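Local coordinates for protein AbyA5 (Verrucosispora maris, PDB 4YWF) that catalyses acetate elimination in spirotetronate biosynthesis, acting as an esterase-like lyase of the alpha/beta hydrolase superfamily, at residues A[190-195]-A[220-225]; A[226-231]-A[290-295]. The protein carries 4 engineered substitutions. One frame throughout, in Å; residues are numbered along the deposited sequence.

Interaction 1: residues A[190-195]-A[220-225]; sequences DSAALF and GHLALR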
ATOM      1  N   ASP A 190      -2.399 -15.164   7.832  1.00 39.57           N
ATOM      2  CA  ASP A 190      -2.753 -15.729   6.531  1.00 40.11           C
ATOM      3  C   ASP A 190      -2.993 -14.675   5.431  1.00 35.79           C
ATOM      4  O   ASP A 190      -3.262 -15.006   4.271  1.00 36.60           O
ATOM      5  CB  ASP A 190      -3.995 -16.605   6.661  1.00 41.74           C
ATOM      6  CG  ASP A 190      -3.713 -17.914   7.415  1.00 49.00           C
ATOM      7  OD1 ASP A 190      -2.537 -18.321   7.454  1.00 49.27           O
ATOM      8  OD2 ASP A 190      -4.667 -18.527   7.990  1.00 51.43           O
ATOM      9  N   SER A 191      -2.803 -13.425   5.804  1.00 34.09           N
ATOM     10  CA  SER A 191      -3.042 -12.272   4.921  1.00 33.50           C
ATOM     11  C   SER A 191      -2.219 -12.293   3.643  1.00 33.21           C
ATOM     12  O   SER A 191      -2.650 -11.714   2.684  1.00 27.82           O
ATOM     13  CB  SER A 191      -2.744 -10.974   5.675  1.00 31.29           C
ATOM     14  OG  SER A 191      -3.771 -10.680   6.614  1.00 29.25           O
ATOM     15  N   ALA A 192      -1.048 -12.961   3.634  1.00 31.58           N
ATOM     16  CA  ALA A 192      -0.218 -13.094   2.433  1.00 31.90           C
ATOM     17  C   ALA A 192      -0.903 -13.787   1.228  1.00 31.23           C
ATOM     18  O   ALA A 192      -0.428 -13.691   0.101  1.00 28.00           O
ATOM     19  CB  ALA A 192       1.053 -13.828   2.767  1.00 33.79           C
ATOM     20  N   ALA A 193      -2.016 -14.491   1.466  1.00 31.29           N
ATOM     21  CA  ALA A 193      -2.788 -15.108   0.411  1.00 28.40           C
ATOM     22  C   ALA A 193      -3.477 -14.091  -0.538  1.00 30.10           C
ATOM     23  O   ALA A 193      -3.947 -14.447  -1.628  1.00 35.53           O
ATOM     24  CB  ALA A 193      -3.841 -16.059   1.014  1.00 29.17           C
ATOM     25  N   LEU A 194      -3.503 -12.830  -0.141  1.00 27.84           N
ATOM     26  CA  LEU A 194      -4.310 -11.830  -0.813  1.00 29.10           C
ATOM     27  C   LEU A 194      -3.894 -11.663  -2.267  1.00 27.66           C
ATOM     28  O   LEU A 194      -4.740 -11.509  -3.139  1.00 26.46           O
ATOM     29  CB  LEU A 194      -4.241 -10.497  -0.056  1.00 31.02           C
ATOM     30  CG  LEU A 194      -4.803  -9.277  -0.803  1.00 34.40           C
ATOM     31  CD1 LEU A 194      -6.307  -9.444  -0.939  1.00 35.89           C
ATOM     32  CD2 LEU A 194      -4.398  -8.027  -0.051  1.00 37.25           C
ATOM     33  N   PHE A 195      -2.595 -11.730  -2.539  1.00 28.71           N
ATOM     34  CA  PHE A 195      -2.143 -11.489  -3.869  1.00 26.57           C
ATOM     35  C   PHE A 195      -2.719 -12.580  -4.761  1.00 27.36           C
ATOM     36  O   PHE A 195      -3.206 -12.278  -5.835  1.00 22.70           O
ATOM     37  CB  PHE A 195      -0.603 -11.436  -4.009  1.00 27.10           C
ATOM     38  CG  PHE A 195       0.071 -10.508  -3.037  1.00 27.30           C
ATOM     39  CD1 PHE A 195       0.198  -9.166  -3.307  1.00 28.10           C
ATOM     40  CD2 PHE A 195       0.604 -10.995  -1.842  1.00 28.65           C
ATOM     41  CE1 PHE A 195       0.790  -8.314  -2.382  1.00 28.08           C
ATOM     42  CE2 PHE A 195       1.214 -10.147  -0.925  1.00 27.04           C
ATOM     43  CZ  PHE A 195       1.324  -8.827  -1.205  1.00 27.74           C
ATOM     44  N   GLY A 220       4.723  -5.072   1.581  1.00 20.83           N
ATOM     45  CA  GLY A 220       5.909  -5.666   1.091  1.00 22.22           C
ATOM     46  C   GLY A 220       6.347  -6.880   1.903  1.00 21.52           C
ATOM     47  O   GLY A 220       6.851  -7.864   1.351  1.00 22.00           O
ATOM     48  N   HIS A 221       6.106  -6.833   3.194  1.00 22.88           N
ATOM     49  CA  HIS A 221       6.348  -7.987   4.043  1.00 23.04           C
ATOM     50  C   HIS A 221       5.391  -9.152   3.601  1.00 23.40           C
ATOM     51  O   HIS A 221       5.762 -10.323   3.582  1.00 20.95           O
ATOM     52  CB  HIS A 221       6.108  -7.588   5.482  1.00 25.32           C
ATOM     53  CG  HIS A 221       6.032  -8.756   6.414  1.00 23.83           C
ATOM     54  ND1 HIS A 221       4.846  -9.283   6.827  1.00 23.83           N
ATOM     55  CD2 HIS A 221       7.004  -9.445   7.061  1.00 24.72           C
ATOM     56  CE1 HIS A 221       5.078 -10.279   7.661  1.00 27.52           C
ATOM     57  NE2 HIS A 221       6.387 -10.396   7.820  1.00 25.87           N
ATOM     58  N   LEU A 222       4.164  -8.821   3.204  1.00 22.40           N
ATOM     59  CA  LEU A 222       3.229  -9.840   2.801  1.00 22.82           C
ATOM     60  C   LEU A 222       3.635 -10.481   1.504  1.00 24.62           C
ATOM     61  O   LEU A 222       3.497 -11.748   1.326  1.00 26.86           O
ATOM     62  CB  LEU A 222       1.839  -9.281   2.644  1.00 24.28           C
ATOM     63  CG  LEU A 222       1.120  -8.802   3.931  1.00 27.51           C
ATOM     64  CD1 LEU A 222      -0.262  -8.276   3.513  1.00 27.28           C
ATOM     65  CD2 LEU A 222       1.043  -9.945   4.972  1.00 25.97           C
ATOM     66  N   ALA A 223       4.118  -9.644   0.582  1.00 21.85           N
ATOM     67  CA  ALA A 223       4.598 -10.166  -0.679  1.00 22.80           C
ATOM     68  C   ALA A 223       5.775 -11.112  -0.443  1.00 23.34           C
ATOM     69  O   ALA A 223       5.864 -12.204  -1.065  1.00 22.75           O
ATOM     70  CB  ALA A 223       5.004  -9.019  -1.601  1.00 21.69           C
ATOM     71  N   LEU A 224       6.732 -10.687   0.375  1.00 21.81           N
ATOM     72  CA  LEU A 224       7.904 -11.517   0.600  1.00 22.96           C
ATOM     73  C   LEU A 224       7.579 -12.844   1.310  1.00 24.10           C
ATOM     74  O   LEU A 224       8.256 -13.881   1.050  1.00 25.05           O
ATOM     75  CB  LEU A 224       8.957 -10.785   1.421  1.00 25.94           C
ATOM     76  CG  LEU A 224       9.724  -9.634   0.792  1.00 26.09           C
ATOM     77  CD1 LEU A 224      10.294  -8.753   1.892  1.00 26.91           C
ATOM     78  CD2 LEU A 224      10.802 -10.155  -0.173  1.00 24.98           C
ATOM     79  N   ARG A 225       6.568 -12.814   2.155  1.00 24.99           N
ATOM     80  CA  ARG A 225       6.066 -13.998   2.849  1.00 26.37           C
ATOM     81  C   ARG A 225       5.340 -14.886   1.846  1.00 28.96           C
ATOM     82  O   ARG A 225       5.486 -16.110   1.901  1.00 26.34           O
ATOM     83  CB  ARG A 225       5.118 -13.552   4.003  1.00 30.22           C
ATOM     84  CG  ARG A 225       4.133 -14.613   4.480  1.00 34.97           C
ATOM     85  CD  ARG A 225       4.862 -15.598   5.383  1.00 38.86           C
ATOM     86  NE  ARG A 225       5.405 -14.925   6.579  1.00 43.88           N
ATOM     87  CZ  ARG A 225       6.505 -15.305   7.258  1.00 45.62           C
ATOM     88  NH1 ARG A 225       7.250 -16.353   6.856  1.00 43.10           N
ATOM     89  NH2 ARG A 225       6.889 -14.619   8.327  1.00 41.37           N
TER
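The ring of F195 lies against the backbone of helix 218-226 where L222 joins A223. F195 CE2 is 3.4 Å from L222 C, the carbonyl carbon, which sits at the ring edge, near the ring plane. The same F195 CE2 is 3.3 Å from the backbone N of A223. Two side chains flank this spot. L222 CB lies 3.7 Å from F195 CE2, and A223 CB lies 3.7 Å from F195 CZ. With CG beside its backbone N (chi1 -51°), F195 is turned to reach the helix. An alanine here would remove the ring and would probably open a gap beside L222 and A223, leaving A223 with no neighbour from 190-195.

The methyl CB of A192 sits 3.5 Å from L222 O and 3.6 Å from R225 CG. R225 thus offers only aliphatic chain to this contact. Bends at chi2 and chi3 carry its guanidinium on to a salt bridge with D288. L222 CD2 reaches back to S191 CB at 4.0 Å. The hydroxyl of S191 is hydrogen-bonded to the backbone N of D188.

Helix 218-226 follows strand 207-215 closely, as the helix after the nucleophile elbow does in alpha/beta hydrolases. This contact packs it against the turn that leads into helix 194-201 and against F195 in that helix, which precedes the strand. The join is mostly buried and rests on methyl and methylene groups and an aromatic ring laid against helix backbone. Its strength therefore probably comes from shape and exclusion of water rather than from polar bonds across it.

Interaction 2: residues A[226-231]-A[290-295]; sequences AAPSEP and AGVRIP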
ATOM      1  N   ALA A 226       4.637 -14.293   0.873  1.00 26.07           N
ATOM      2  CA  ALA A 226       3.887 -15.095  -0.118  1.00 25.14           C
ATOM      3  C   ALA A 226       4.794 -15.757  -1.123  1.00 27.75           C
ATOM      4  O   ALA A 226       4.517 -16.884  -1.547  1.00 27.12           O
ATOM      5  CB  ALA A 226       2.872 -14.268  -0.889  1.00 26.24           C
ATOM      6  N   ALA A 227       5.843 -15.030  -1.545  1.00 25.64           N
ATOM      7  CA  ALA A 227       6.573 -15.370  -2.736  1.00 25.07           C
ATOM      8  C   ALA A 227       7.034 -16.826  -2.788  1.00 27.98           C
ATOM      9  O   ALA A 227       6.921 -17.454  -3.848  1.00 26.84           O
ATOM     10  CB  ALA A 227       7.796 -14.457  -2.889  1.00 26.62           C
ATOM     11  N   PRO A 228       7.548 -17.360  -1.681  1.00 26.02           N
ATOM     12  CA  PRO A 228       8.098 -18.730  -1.893  1.00 31.12           C
ATOM     13  C   PRO A 228       7.031 -19.790  -2.228  1.00 34.46           C
ATOM     14  O   PRO A 228       7.343 -20.726  -2.953  1.00 43.95           O
ATOM     15  CB  PRO A 228       8.849 -19.025  -0.589  1.00 29.77           C
ATOM     16  CG  PRO A 228       9.151 -17.660   0.002  1.00 31.22           C
ATOM     17  CD  PRO A 228       7.988 -16.782  -0.397  1.00 28.31           C
ATOM     18  N   SER A 229       5.795 -19.600  -1.795  1.00 36.82           N
ATOM     19  CA  SER A 229       4.649 -20.462  -2.164  1.00 40.24           C
ATOM     20  C   SER A 229       3.653 -19.906  -3.218  1.00 40.82           C
ATOM     21  O   SER A 229       2.512 -20.366  -3.312  1.00 41.73           O
ATOM     22  CB  SER A 229       3.881 -20.766  -0.889  1.00 41.74           C
ATOM     23  OG  SER A 229       3.883 -19.634  -0.051  1.00 50.32           O
ATOM     24  N   GLU A 230       4.077 -18.931  -4.011  1.00 33.18           N
ATOM     25  CA  GLU A 230       3.215 -18.367  -4.995  1.00 33.79           C
ATOM     26  C   GLU A 230       4.021 -18.142  -6.237  1.00 35.65           C
ATOM     27  O   GLU A 230       4.605 -17.032  -6.414  1.00 37.65           O
ATOM     28  CB  GLU A 230       2.571 -17.066  -4.494  1.00 35.46           C
ATOM     29  CG  GLU A 230       1.674 -16.394  -5.512  1.00 35.06           C
ATOM     30  CD  GLU A 230       0.719 -17.379  -6.200  1.00 33.34           C
ATOM     31  OE1 GLU A 230      -0.344 -17.656  -5.651  1.00 30.20           O
ATOM     32  OE2 GLU A 230       1.040 -17.886  -7.254  1.00 28.66           O
ATOM     33  N   PRO A 231       4.106 -19.190  -7.090  1.00 32.51           N
ATOM     34  CA  PRO A 231       4.947 -19.071  -8.263  1.00 33.65           C
ATOM     35  C   PRO A 231       4.458 -18.044  -9.282  1.00 31.29           C
ATOM     36  O   PRO A 231       5.177 -17.744 -10.196  1.00 30.15           O
ATOM     37  CB  PRO A 231       4.928 -20.499  -8.871  1.00 36.63           C
ATOM     38  CG  PRO A 231       3.724 -21.160  -8.265  1.00 37.82           C
ATOM     39  CD  PRO A 231       3.646 -20.587  -6.883  1.00 35.91           C
ATOM     40  N   ALA A 290      16.050 -16.533   1.916  1.00 29.02           N
ATOM     41  CA  ALA A 290      16.731 -17.403   0.974  1.00 34.19           C
ATOM     42  C   ALA A 290      15.764 -18.135   0.081  1.00 32.67           C
ATOM     43  O   ALA A 290      16.133 -18.471  -1.013  1.00 32.87           O
ATOM     44  CB  ALA A 290      17.588 -18.415   1.733  1.00 36.98           C
ATOM     45  N   GLY A 291      14.519 -18.367   0.548  1.00 33.39           N
ATOM     46  CA  GLY A 291      13.448 -18.995  -0.282  1.00 30.97           C
ATOM     47  C   GLY A 291      12.793 -18.092  -1.318  1.00 30.47           C
ATOM     48  O   GLY A 291      12.010 -18.550  -2.137  1.00 33.18           O
ATOM     49  N   VAL A 292      13.070 -16.792  -1.273  1.00 28.18           N
ATOM     50  CA  VAL A 292      12.493 -15.837  -2.248  1.00 28.82           C
ATOM     51  C   VAL A 292      13.361 -15.872  -3.470  1.00 29.98           C
ATOM     52  O   VAL A 292      14.499 -15.375  -3.396  1.00 37.96           O
ATOM     53  CB  VAL A 292      12.507 -14.415  -1.673  1.00 27.05           C
ATOM     54  CG1 VAL A 292      12.054 -13.379  -2.689  1.00 27.09           C
ATOM     55  CG2 VAL A 292      11.666 -14.341  -0.397  1.00 28.22           C
ATOM     56  N   ARG A 293      12.875 -16.453  -4.574  1.00 30.99           N
ATOM     57  CA  ARG A 293      13.711 -16.632  -5.787  1.00 31.93           C
ATOM     58  C   ARG A 293      13.289 -15.770  -6.995  1.00 30.66           C
ATOM     59  O   ARG A 293      13.328 -16.189  -8.148  1.00 27.84           O
ATOM     60  CB  ARG A 293      13.755 -18.080  -6.220  1.00 35.61           C
ATOM     61  CG  ARG A 293      14.907 -18.835  -5.591  1.00 42.58           C
ATOM     62  CD  ARG A 293      14.389 -19.731  -4.500  1.00 47.90           C
ATOM     63  NE  ARG A 293      15.485 -20.102  -3.615  1.00 50.77           N
ATOM     64  CZ  ARG A 293      15.588 -21.261  -2.964  1.00 45.54           C
ATOM     65  NH1 ARG A 293      14.667 -22.214  -3.067  1.00 45.52           N
ATOM     66  NH2 ARG A 293      16.647 -21.464  -2.212  1.00 41.87           N
ATOM     67  N   ILE A 294      13.014 -14.521  -6.698  1.00 25.79           N
ATOM     68  CA  ILE A 294      12.524 -13.577  -7.687  1.00 24.95           C
ATOM     69  C   ILE A 294      13.207 -12.290  -7.357  1.00 23.70           C
ATOM     70  O   ILE A 294      13.704 -12.121  -6.242  1.00 21.06           O
ATOM     71  CB  ILE A 294      11.001 -13.388  -7.570  1.00 25.12           C
ATOM     72  CG1 ILE A 294      10.602 -13.084  -6.116  1.00 23.06           C
ATOM     73  CG2 ILE A 294      10.283 -14.632  -8.098  1.00 27.06           C
ATOM     74  CD1 ILE A 294       9.177 -12.629  -5.906  1.00 26.21           C
ATOM     75  N   PRO A 295      13.254 -11.386  -8.342  1.00 24.70           N
ATOM     76  CA  PRO A 295      13.892 -10.140  -8.021  1.00 24.58           C
ATOM     77  C   PRO A 295      13.077  -9.356  -6.989  1.00 23.98           C
ATOM     78  O   PRO A 295      11.825  -9.451  -6.931  1.00 25.19           O
ATOM     79  CB  PRO A 295      14.041  -9.427  -9.383  1.00 23.94           C
ATOM     80  CG  PRO A 295      13.354 -10.288 -10.377  1.00 24.98           C
ATOM     81  CD  PRO A 295      13.142 -11.623  -9.803  1.00 23.71           C
TER
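This contact joins two loops that lead into neighbouring parallel strands, 233-239 and 296-301, of the alpha/beta hydrolase sheet. A227 holds its inner part. Its methyl CB points at segment 290-295, and A227 CB meets I294 CD1 at 3.8 Å. I294 CG1 stands between the backbone N and the carbonyl carbon (chi1 50°), and from there the chain runs out to CD1 and the methyl of A227. V292 adds a looser touch, with CG1 at 4.4 Å from A227 CB. Both V292 and I294 are buried. I294 also lies on R234 and I236 of strand 233-239, and P295 shares backbone hydrogen bonds with I236. The inner side thus runs directly into the sheet.

The outer side is more open to solvent. Here the P228 ring borders the backbone of G291. P228 CB is 3.6 Å from G291 O, and CG lies a little farther from the same oxygen. On the inward flank P228 CG approaches V292 CG2 more loosely, at 4.2 Å. G291 has no side chain, and its backbone carbonyl is what the exposed ring meets. R293 turns its guanidinium back along its own loop, with one face over G291 CA.

A short 3-10 segment, 227-228, follows helix 218-226 and runs on into loop. S229 returns to the helix end: S229 OG donates a 3.2 Å hydrogen bond to A226 O, meeting the carbonyl at 132° and lying above its plane, 37° out of it.

The two contacts follow one another along the chain and are linked by helix 218-226. Interaction 1 uses the body of that helix, and interaction 2 begins just past its last residue, in the turn beyond. Their centres are 11 Å apart, and they touch. A192 O of interaction 1 lies 3.5 Å from A226 CB of interaction 2, and L224 O lies 3.7 Å from V292 CG2. Interaction 1 sits nearer the centre of the chain and is more buried. The two meet at the C-terminal end of helix 218-226. They pack this part of the hydrolase-type fold against the segment before strand 207-215 and the loop before strand 296-301.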